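Local coordinates for FdhC (Acinetobacter nosocomialis, PDB 5KTD), which probably transfers an acyl group, such as 3-hydroxybutanoyl, from coenzyme A to the amino group of a dTDP-linked sugar, at residues 61-66 and 79-84; 92-97 and 113-118. All coordinates share one frame; numbering follows the deposited sequence. Where two conformers were deposited one is given.

Interaction 1 (61-66 and 79-84); sequences GEEYYF and TVRLYD. With QUH ([[(2~{R},3~{S},5~{R})-5-[5-methyl-2,4-bis(oxidanylidene)pyrimidin-1-yl]-3-oxidanyl-oxolan-2-yl]methoxy-oxidanyl-phosphoryl] [(2~{R},3~{R},4~{S},5~{S},6~{R})-6-methyl-3,5-bis(oxidanyl)-4-[[(3~{R})-3-oxidanylbutanoyl]amino]oxan-2-yl] hydrogen phosphate), chain C.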
loop_
_atom_site.group_PDB
_atom_site.type_symbol
_atom_site.label_atom_id
_atom_site.label_comp_id
_atom_site.label_asym_id
_atom_site.label_seq_id
_atom_site.Cartn_x
_atom_site.Cartn_y
_atom_site.Cartn_z
ATOM N N GLY A 61 -16.106 -4.595 -6.364
ATOM C CA GLY A 61 -15.262 -5.332 -5.425
ATOM C C GLY A 61 -13.972 -5.883 -6.021
ATOM O O GLY A 61 -13.421 -6.841 -5.492
ATOM N N GLU A 62 -13.490 -5.298 -7.126
ATOM C CA GLU A 62 -12.334 -5.845 -7.815
ATOM C C GLU A 62 -10.990 -5.125 -7.533
ATOM O O GLU A 62 -9.936 -5.660 -7.896
ATOM C CB GLU A 62 -12.617 -5.914 -9.317
ATOM C CG GLU A 62 -13.739 -6.894 -9.659
ATOM C CD GLU A 62 -14.282 -6.745 -11.081
ATOM O OE1 GLU A 62 -13.910 -5.778 -11.853
ATOM O OE2 GLU A 62 -15.123 -7.624 -11.406
ATOM N N GLU A 63 -11.023 -3.962 -6.874
ATOM C CA GLU A 63 -9.836 -3.095 -6.727
ATOM C C GLU A 63 -10.134 -1.988 -5.729
ATOM O O GLU A 63 -11.260 -1.482 -5.708
ATOM C CB GLU A 63 -9.436 -2.483 -8.083
ATOM C CG GLU A 63 -8.053 -1.854 -8.116
ATOM C CD GLU A 63 -7.533 -1.668 -9.512
ATOM O OE1 GLU A 63 -6.937 -0.631 -9.833
ATOM O OE2 GLU A 63 -7.703 -2.623 -10.287
ATOM N N TYR A 64 -9.159 -1.655 -4.873
ATOM C CA TYR A 64 -9.265 -0.584 -3.941
ATOM C C TYR A 64 -7.970 0.179 -3.953
ATOM O O TYR A 64 -6.871 -0.380 -3.753
ATOM C CB TYR A 64 -9.545 -1.136 -2.537
ATOM C CG TYR A 64 -10.809 -1.968 -2.491
ATOM C CD1 TYR A 64 -12.062 -1.357 -2.491
ATOM C CD2 TYR A 64 -10.760 -3.339 -2.491
ATOM C CE1 TYR A 64 -13.236 -2.099 -2.477
ATOM C CE2 TYR A 64 -11.942 -4.113 -2.480
ATOM C CZ TYR A 64 -13.178 -3.483 -2.462
ATOM O OH TYR A 64 -14.373 -4.222 -2.429
ATOM N N TYR A 65 -8.109 1.458 -4.229
ATOM C CA TYR A 65 -7.015 2.360 -4.492
ATOM C C TYR A 65 -7.163 3.486 -3.500
ATOM O O TYR A 65 -8.259 4.032 -3.368
ATOM C CB TYR A 65 -7.164 2.869 -5.894
ATOM C CG TYR A 65 -6.015 3.630 -6.508
ATOM C CD1 TYR A 65 -4.751 3.639 -5.956
ATOM C CD2 TYR A 65 -6.194 4.312 -7.722
ATOM C CE1 TYR A 65 -3.693 4.320 -6.594
ATOM C CE2 TYR A 65 -5.159 5.013 -8.314
ATOM C CZ TYR A 65 -3.908 5.031 -7.725
ATOM O OH TYR A 65 -2.828 5.713 -8.332
ATOM N N PHE A 66 -6.089 3.824 -2.798
ATOM C CA PHE A 66 -6.133 4.777 -1.664
ATOM C C PHE A 66 -5.094 5.883 -1.830
ATOM O O PHE A 66 -3.973 5.608 -2.243
ATOM C CB PHE A 66 -5.801 4.082 -0.354
ATOM C CG PHE A 66 -6.786 3.002 0.041
ATOM C CD1 PHE A 66 -6.673 1.717 -0.450
ATOM C CD2 PHE A 66 -7.799 3.276 0.910
ATOM C CE1 PHE A 66 -7.610 0.722 -0.107
ATOM C CE2 PHE A 66 -8.732 2.300 1.276
ATOM C CZ PHE A 66 -8.635 1.017 0.779
ATOM N N THR A 79 0.276 7.076 -2.381
ATOM C CA THR A 79 -0.729 6.185 -2.884
ATOM C C THR A 79 -0.430 4.773 -2.529
ATOM O O THR A 79 0.725 4.391 -2.232
ATOM C CB THR A 79 -0.810 6.214 -4.395
ATOM O OG1 THR A 79 0.433 5.798 -4.944
ATOM C CG2 THR A 79 -1.130 7.586 -4.836
ATOM N N VAL A 80 -1.478 3.974 -2.529
ATOM C CA VAL A 80 -1.285 2.531 -2.412
ATOM C C VAL A 80 -2.526 1.874 -2.964
ATOM O O VAL A 80 -3.616 2.471 -2.936
ATOM C CB VAL A 80 -0.916 2.081 -0.957
ATOM C CG1 VAL A 80 -2.147 2.196 -0.074
ATOM C CG2 VAL A 80 -0.334 0.663 -0.963
ATOM N N ARG A 81 -2.350 0.670 -3.466
ATOM C CA ARG A 81 -3.431 -0.038 -4.196
ATOM C C ARG A 81 -3.459 -1.542 -3.942
ATOM O O ARG A 81 -2.395 -2.172 -3.954
ATOM C CB ARG A 81 -3.270 0.220 -5.695
ATOM C CG ARG A 81 -4.443 -0.185 -6.564
ATOM C CD ARG A 81 -4.373 0.473 -7.948
ATOM N NE ARG A 81 -3.157 0.027 -8.624
ATOM C CZ ARG A 81 -3.039 -0.766 -9.705
ATOM N NH1 ARG A 81 -4.080 -1.210 -10.388
ATOM N NH2 ARG A 81 -1.814 -1.067 -10.149
ATOM N N LEU A 82 -4.682 -2.086 -3.744
ATOM C CA LEU A 82 -4.958 -3.493 -3.707
ATOM C C LEU A 82 -5.680 -3.870 -4.961
ATOM O O LEU A 82 -6.713 -3.278 -5.253
ATOM C CB LEU A 82 -5.858 -3.911 -2.522
ATOM C CG LEU A 82 -5.196 -3.876 -1.144
ATOM C CD1 LEU A 82 -4.918 -2.439 -0.745
ATOM C CD2 LEU A 82 -6.123 -4.575 -0.184
ATOM N N TYR A 83 -5.219 -4.926 -5.642
ATOM C CA TYR A 83 -5.723 -5.256 -6.984
ATOM C C TYR A 83 -5.395 -6.709 -7.379
ATOM O O TYR A 83 -4.630 -7.407 -6.719
ATOM C CB TYR A 83 -5.176 -4.228 -8.009
ATOM C CG TYR A 83 -3.660 -4.303 -8.255
ATOM C CD1 TYR A 83 -2.736 -3.952 -7.260
ATOM C CD2 TYR A 83 -3.128 -4.746 -9.537
ATOM C CE1 TYR A 83 -1.359 -4.042 -7.510
ATOM C CE2 TYR A 83 -1.760 -4.845 -9.764
ATOM C CZ TYR A 83 -0.866 -4.508 -8.735
ATOM O OH TYR A 83 0.513 -4.545 -8.951
ATOM N N ASP A 84 -6.011 -7.143 -8.486
ATOM C CA ASP A 84 -5.683 -8.393 -9.154
ATOM C C ASP A 84 -5.925 -9.583 -8.231
ATOM O O ASP A 84 -4.975 -10.232 -7.749
ATOM C CB ASP A 84 -4.295 -8.337 -9.744
ATOM C CG ASP A 84 -3.964 -9.527 -10.632
ATOM O OD1 ASP A 84 -4.882 -10.216 -11.057
ATOM O OD2 ASP A 84 -2.772 -9.783 -10.879
HETATM O O1 QUH C . 4.385 -1.208 -5.580
HETATM C C1 QUH C . 4.603 -2.411 -5.789
HETATM C C2 QUH C . 4.636 -3.465 -4.731
HETATM C C3 QUH C . 4.851 -2.884 -3.361
HETATM O O2 QUH C . 6.253 -2.776 -3.070
HETATM C C4 QUH C . 4.294 -3.747 -2.259
HETATM N N1 QUH C . 4.815 -2.913 -7.062
HETATM C C5 QUH C . 4.582 -2.114 -8.267
HETATM C C6 QUH C . 5.677 -2.381 -9.303
HETATM O O3 QUH C . 6.954 -2.073 -8.699
HETATM C C7 QUH C . 5.400 -1.482 -10.502
HETATM C C8 QUH C . 6.448 -1.604 -11.604
HETATM O O4 QUH C . 4.103 -1.790 -11.057
HETATM C C9 QUH C . 3.297 -2.526 -8.930
HETATM O O5 QUH C . 2.187 -2.473 -8.058
HETATM C C10 QUH C . 3.015 -1.698 -10.139
HETATM O O6 QUH C . 2.777 -0.365 -9.720
HETATM P P1 QUH C . 2.109 0.636 -10.697
HETATM O O7 QUH C . 3.072 1.246 -11.729
HETATM O O8 QUH C . 1.412 1.668 -9.756
HETATM O O9 QUH C . 0.770 0.088 -11.399
HETATM P P2 QUH C . 0.607 -0.889 -12.666
HETATM O O10 QUH C . -0.210 -2.052 -12.371
HETATM O O11 QUH C . 1.956 -1.282 -13.254
HETATM O O12 QUH C . -0.237 -0.001 -13.654
HETATM C C11 QUH C . -0.994 -0.495 -14.743
HETATM C C12 QUH C . -1.020 0.639 -15.754
HETATM C C13 QUH C . 0.378 1.224 -16.017
HETATM O O13 QUH C . 0.460 1.636 -17.400
HETATM C C14 QUH C . 0.445 2.516 -15.211
HETATM C C15 QUH C . -1.004 2.953 -15.242
HETATM O O14 QUH C . -1.818 1.739 -15.299
HETATM N N2 QUH C . -1.486 3.710 -14.097
HETATM C C16 QUH C . -1.530 3.117 -12.865
HETATM C C17 QUH C . -2.059 3.810 -11.756
HETATM C C18 QUH C . -2.151 3.202 -10.373
HETATM C C19 QUH C . -2.490 5.155 -12.000
HETATM O O15 QUH C . -2.983 5.864 -11.048
HETATM N N3 QUH C . -2.433 5.708 -13.212
HETATM C C20 QUH C . -1.955 5.006 -14.236
HETATM O O16 QUH C . -1.949 5.632 -15.394
HETATM O O HOH W 1 -7.912 -5.313 -9.780
HETATM O O HOH W 2 -0.081 5.775 -7.873
#
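A beta hairpin that lines the nucleotide-sugar site brings Glu63, Tyr64, Tyr65 and Phe66 against Val80, Arg81, Leu82 and Tyr83. The strands are antiparallel, with axes 4.8 Å apart. Reciprocal backbone hydrogen bonds join Tyr64 to Leu82 and Phe66 to Val80, and the non-hydrogen-bonded pair Tyr65-Arg81 lies between them. On the face carrying that pair, Arg81 CD sits over the Tyr65 ring, 4.0 Å from its centroid, a CH-pi contact. The Arg81 chain then bends at chi3 (62°), and its guanidinium is gripped at its edge. NH1 donates to Glu63 OE1 at 3.0 Å in a nearly straight salt bridge (170° at the hydrogen). This bond lies in the guanidinium plane but reaches the carboxylate from above its own plane. NE is held by Ser96 OG, and NH2 reaches the phosphate oxygen O10 of QUH at 2.9 Å and lies above the centre of the Tyr83 ring. Glu63 OE2 has a second salt bridge, to Arg57, so the acceptor is itself positioned by a second shell. Tyr65 OH donates to the thymine oxygen O15 at 2.7 Å, whereas Tyr83 OH meets the sugar hydroxyl O5 at 2.8 Å. On the other face, with Tyr64 and Leu82, Phe66 CB packs 4.1 Å from Val80 CG1, and helix 107-122 covers Val80 and Leu82. Base, phosphate and sugar are thus read from one side of a hairpin in a GNAT-fold sheet.

Interaction 2 (92-97 and 113-118); sequences FCWGSW and LLVYEA. With QUH ([[(2~{R},3~{S},5~{R})-5-[5-methyl-2,4-bis(oxidanylidene)pyrimidin-1-yl]-3-oxidanyl-oxolan-2-yl]methoxy-oxidanyl-phosphoryl] [(2~{R},3~{R},4~{S},5~{S},6~{R})-6-methyl-3,5-bis(oxidanyl)-4-[[(3~{R})-3-oxidanylbutanoyl]amino]oxan-2-yl] hydrogen phosphate), chain C.
The Trp94 indole is sandwiched between Val115 CG1 on one face and the terminal methyl C4 of the QUH acyl chain on the other. C4 stands 3.3 Å above the centre of the ring system, while CG1 is offset toward the rim and lies 3.8 Å from the centroid of the five-membered ring, a CH-pi contact. At the indole edge NE1 donates to Tyr116 OH at 3.0 Å. The oxygen lies close to the indole plane, but the bond is moderately bent (148° at the hydrogen). The Tyr116 ring stands steeply to the indole, their planes 82° apart, in an oblique pairing; elsewhere it stacks on Phe162. Phe92 meets the helix edge-on, its CE2 4.0 Å from Val115 CG1 and its CZ 4.1 Å from Tyr116 CD1. The Trp94 side chain leaves the strand toward the helix, and its first torsion (chi1 77°, CG between the backbone N and the carbonyl carbon) turns the indole flat against Val115. Away from the helix, Ser96 donates twice to QUH: its backbone N to the sugar O5 at 3.0 Å, and its OG to the phosphate O8 at 2.6 Å. Trp97 O is hydrogen-bonded to coenzyme A, consistent with the pantetheine-binding strand of GNAT enzymes. The chemistry implies an indole whose rotation is fixed by one polar bond at its edge and by Val115 behind it, presenting a flat apolar surface to the end of the acyl group.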
loop_
_atom_site.group_PDB
_atom_site.type_symbol
_atom_site.label_atom_id
_atom_site.label_comp_id
_atom_site.label_asym_id
_atom_site.label_seq_id
_atom_site.Cartn_x
_atom_site.Cartn_y
_atom_site.Cartn_z
ATOM N N PHE A 92 -4.585 -11.523 -3.070
ATOM C CA PHE A 92 -4.683 -10.185 -3.584
ATOM C C PHE A 92 -3.286 -9.676 -3.886
ATOM O O PHE A 92 -2.359 -10.024 -3.196
ATOM C CB PHE A 92 -5.435 -9.253 -2.610
ATOM C CG PHE A 92 -4.641 -8.827 -1.378
ATOM C CD1 PHE A 92 -4.605 -9.617 -0.255
ATOM C CD2 PHE A 92 -3.985 -7.594 -1.341
ATOM C CE1 PHE A 92 -3.876 -9.264 0.859
ATOM C CE2 PHE A 92 -3.269 -7.218 -0.220
ATOM C CZ PHE A 92 -3.249 -8.052 0.906
ATOM N N CYS A 93 -3.160 -8.877 -4.926
ATOM C CA CYS A 93 -1.942 -8.114 -5.114
ATOM C C CYS A 93 -2.043 -6.736 -4.420
ATOM O O CYS A 93 -3.129 -6.179 -4.248
ATOM C CB CYS A 93 -1.588 -7.963 -6.623
ATOM S SG CYS A 93 -1.388 -9.595 -7.409
ATOM N N TRP A 94 -0.881 -6.175 -4.083
ATOM C CA TRP A 94 -0.796 -4.781 -3.760
ATOM C C TRP A 94 0.463 -4.118 -4.323
ATOM O O TRP A 94 1.395 -4.792 -4.746
ATOM C CB TRP A 94 -0.932 -4.544 -2.268
ATOM C CG TRP A 94 0.242 -4.829 -1.366
ATOM C CD1 TRP A 94 0.651 -6.034 -0.882
ATOM C CD2 TRP A 94 1.056 -3.844 -0.720
ATOM N NE1 TRP A 94 1.697 -5.855 0.025
ATOM C CE2 TRP A 94 1.943 -4.520 0.151
ATOM C CE3 TRP A 94 1.106 -2.444 -0.785
ATOM C CZ2 TRP A 94 2.909 -3.845 0.933
ATOM C CZ3 TRP A 94 2.104 -1.757 -0.007
ATOM C CH2 TRP A 94 2.958 -2.475 0.856
ATOM N N GLY A 95 0.414 -2.809 -4.343
ATOM C CA GLY A 95 1.457 -2.007 -4.968
ATOM C C GLY A 95 0.976 -0.633 -5.287
ATOM O O GLY A 95 0.211 -0.063 -4.487
ATOM N N SER A 96 1.450 -0.058 -6.409
ATOM C CA SER A 96 1.263 1.375 -6.657
ATOM C C SER A 96 1.664 2.199 -5.423
ATOM O O SER A 96 1.024 3.199 -5.089
ATOM C CB SER A 96 -0.173 1.707 -7.104
ATOM O OG SER A 96 -0.552 0.947 -8.236
ATOM N N TRP A 97 2.747 1.791 -4.782
ATOM C CA TRP A 97 3.065 2.227 -3.424
ATOM C C TRP A 97 4.144 3.318 -3.502
ATOM O O TRP A 97 5.304 3.038 -3.843
ATOM C CB TRP A 97 3.570 1.051 -2.644
ATOM C CG TRP A 97 3.743 1.297 -1.174
ATOM C CD1 TRP A 97 2.948 2.044 -0.337
ATOM C CD2 TRP A 97 4.740 0.698 -0.364
ATOM N NE1 TRP A 97 3.450 1.975 0.950
ATOM C CE2 TRP A 97 4.523 1.132 0.964
ATOM C CE3 TRP A 97 5.813 -0.182 -0.637
ATOM C CZ2 TRP A 97 5.332 0.752 2.006
ATOM C CZ3 TRP A 97 6.638 -0.569 0.407
ATOM C CH2 TRP A 97 6.391 -0.079 1.726
ATOM N N LEU A 113 1.131 -1.871 6.743
ATOM C CA LEU A 113 0.359 -2.579 7.746
ATOM C C LEU A 113 -1.132 -2.410 7.493
ATOM O O LEU A 113 -1.916 -3.329 7.680
ATOM C CB LEU A 113 0.754 -2.142 9.183
ATOM C CG LEU A 113 2.224 -2.450 9.542
ATOM C CD1 LEU A 113 2.636 -1.746 10.865
ATOM C CD2 LEU A 113 2.473 -3.959 9.566
ATOM N N LEU A 114 -1.528 -1.239 7.033
ATOM C CA LEU A 114 -2.906 -0.965 6.839
ATOM C C LEU A 114 -3.371 -1.681 5.599
ATOM O O LEU A 114 -4.522 -2.169 5.550
ATOM C CB LEU A 114 -3.135 0.527 6.732
ATOM C CG LEU A 114 -3.049 1.344 8.039
ATOM C CD1 LEU A 114 -2.991 2.854 7.772
ATOM C CD2 LEU A 114 -4.239 0.949 8.872
ATOM N N VAL A 115 -2.509 -1.754 4.588
ATOM C CA VAL A 115 -2.827 -2.626 3.402
ATOM C C VAL A 115 -3.128 -4.047 3.873
ATOM O O VAL A 115 -4.120 -4.620 3.477
ATOM C CB VAL A 115 -1.704 -2.647 2.342
ATOM C CG1 VAL A 115 -1.880 -3.849 1.367
ATOM C CG2 VAL A 115 -1.587 -1.307 1.629
ATOM N N TYR A 116 -2.262 -4.613 4.717
ATOM C CA TYR A 116 -2.522 -5.968 5.173
ATOM C C TYR A 116 -3.759 -6.068 6.084
ATOM O O TYR A 116 -4.401 -7.115 6.047
ATOM C CB TYR A 116 -1.285 -6.577 5.839
ATOM C CG TYR A 116 -0.116 -6.754 4.911
ATOM C CD1 TYR A 116 -0.255 -7.452 3.691
ATOM C CD2 TYR A 116 1.149 -6.250 5.227
ATOM C CE1 TYR A 116 0.822 -7.647 2.855
ATOM C CE2 TYR A 116 2.228 -6.418 4.369
ATOM C CZ TYR A 116 2.067 -7.125 3.202
ATOM O OH TYR A 116 3.089 -7.286 2.323
ATOM N N GLU A 117 -4.119 -5.018 6.848
ATOM C CA GLU A 117 -5.441 -4.932 7.560
ATOM C C GLU A 117 -6.575 -5.088 6.538
ATOM O O GLU A 117 -7.509 -5.910 6.681
ATOM C CB GLU A 117 -5.645 -3.570 8.334
ATOM C CG GLU A 117 -5.322 -3.527 9.845
ATOM C CD GLU A 117 -5.788 -2.253 10.610
ATOM O OE1 GLU A 117 -6.970 -1.801 10.465
ATOM O OE2 GLU A 117 -4.968 -1.694 11.397
ATOM N N ALA A 118 -6.492 -4.264 5.515
ATOM C CA ALA A 118 -7.549 -4.195 4.517
ATOM C C ALA A 118 -7.714 -5.547 3.853
ATOM O O ALA A 118 -8.822 -6.096 3.782
ATOM C CB ALA A 118 -7.238 -3.110 3.511
HETATM O O1 QUH C . 4.385 -1.208 -5.580
HETATM C C1 QUH C . 4.603 -2.411 -5.789
HETATM C C2 QUH C . 4.636 -3.465 -4.731
HETATM C C3 QUH C . 4.851 -2.884 -3.361
HETATM O O2 QUH C . 6.253 -2.776 -3.070
HETATM C C4 QUH C . 4.294 -3.747 -2.259
HETATM N N1 QUH C . 4.815 -2.913 -7.062
HETATM C C5 QUH C . 4.582 -2.114 -8.267
HETATM C C6 QUH C . 5.677 -2.381 -9.303
HETATM O O3 QUH C . 6.954 -2.073 -8.699
HETATM C C7 QUH C . 5.400 -1.482 -10.502
HETATM C C8 QUH C . 6.448 -1.604 -11.604
HETATM O O4 QUH C . 4.103 -1.790 -11.057
HETATM C C9 QUH C . 3.297 -2.526 -8.930
HETATM O O5 QUH C . 2.187 -2.473 -8.058
HETATM C C10 QUH C . 3.015 -1.698 -10.139
HETATM O O6 QUH C . 2.777 -0.365 -9.720
HETATM P P1 QUH C . 2.109 0.636 -10.697
HETATM O O7 QUH C . 3.072 1.246 -11.729
HETATM O O8 QUH C . 1.412 1.668 -9.756
HETATM O O9 QUH C . 0.770 0.088 -11.399
HETATM P P2 QUH C . 0.607 -0.889 -12.666
HETATM O O10 QUH C . -0.210 -2.052 -12.371
HETATM O O11 QUH C . 1.956 -1.282 -13.254
HETATM O O12 QUH C . -0.237 -0.001 -13.654
HETATM C C11 QUH C . -0.994 -0.495 -14.743
HETATM C C12 QUH C . -1.020 0.639 -15.754
HETATM C C13 QUH C . 0.378 1.224 -16.017
HETATM O O13 QUH C . 0.460 1.636 -17.400
HETATM C C14 QUH C . 0.445 2.516 -15.211
HETATM C C15 QUH C . -1.004 2.953 -15.242
HETATM O O14 QUH C . -1.818 1.739 -15.299
HETATM N N2 QUH C . -1.486 3.710 -14.097
HETATM C C16 QUH C . -1.530 3.117 -12.865
HETATM C C17 QUH C . -2.059 3.810 -11.756
HETATM C C18 QUH C . -2.151 3.202 -10.373
HETATM C C19 QUH C . -2.490 5.155 -12.000
HETATM O O15 QUH C . -2.983 5.864 -11.048
HETATM N N3 QUH C . -2.433 5.708 -13.212
HETATM C C20 QUH C . -1.955 5.006 -14.236
HETATM O O16 QUH C . -1.949 5.632 -15.394
#

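Interaction 1 closes before interaction 2 opens along the chain, and their centres lie about 8 Å apart. They share one mixed sheet, in which strands 75-86 and 91-99 are antiparallel neighbours, paired by backbone hydrogen bonds that include Cys93 N to Tyr83 O. A further probable bond, Thr79 OG1 to Ser96 O (2.7 Å), ties them further along, and Val80 CG2 packs 3.4 Å from Trp94 CE3. Interaction 1 is the hairpin 64-70/75-86; interaction 2 belongs to the beta-alpha-beta unit 91-99, 107-122, 127-133. Both touch QUH: the hairpin meets thymine, phosphate and sugar, whereas 92-97 meets sugar, phosphate and acyl chain, so three consecutive strands, 64-70, 75-86 and 91-99, together contact the ligand from thymine to acyl chain.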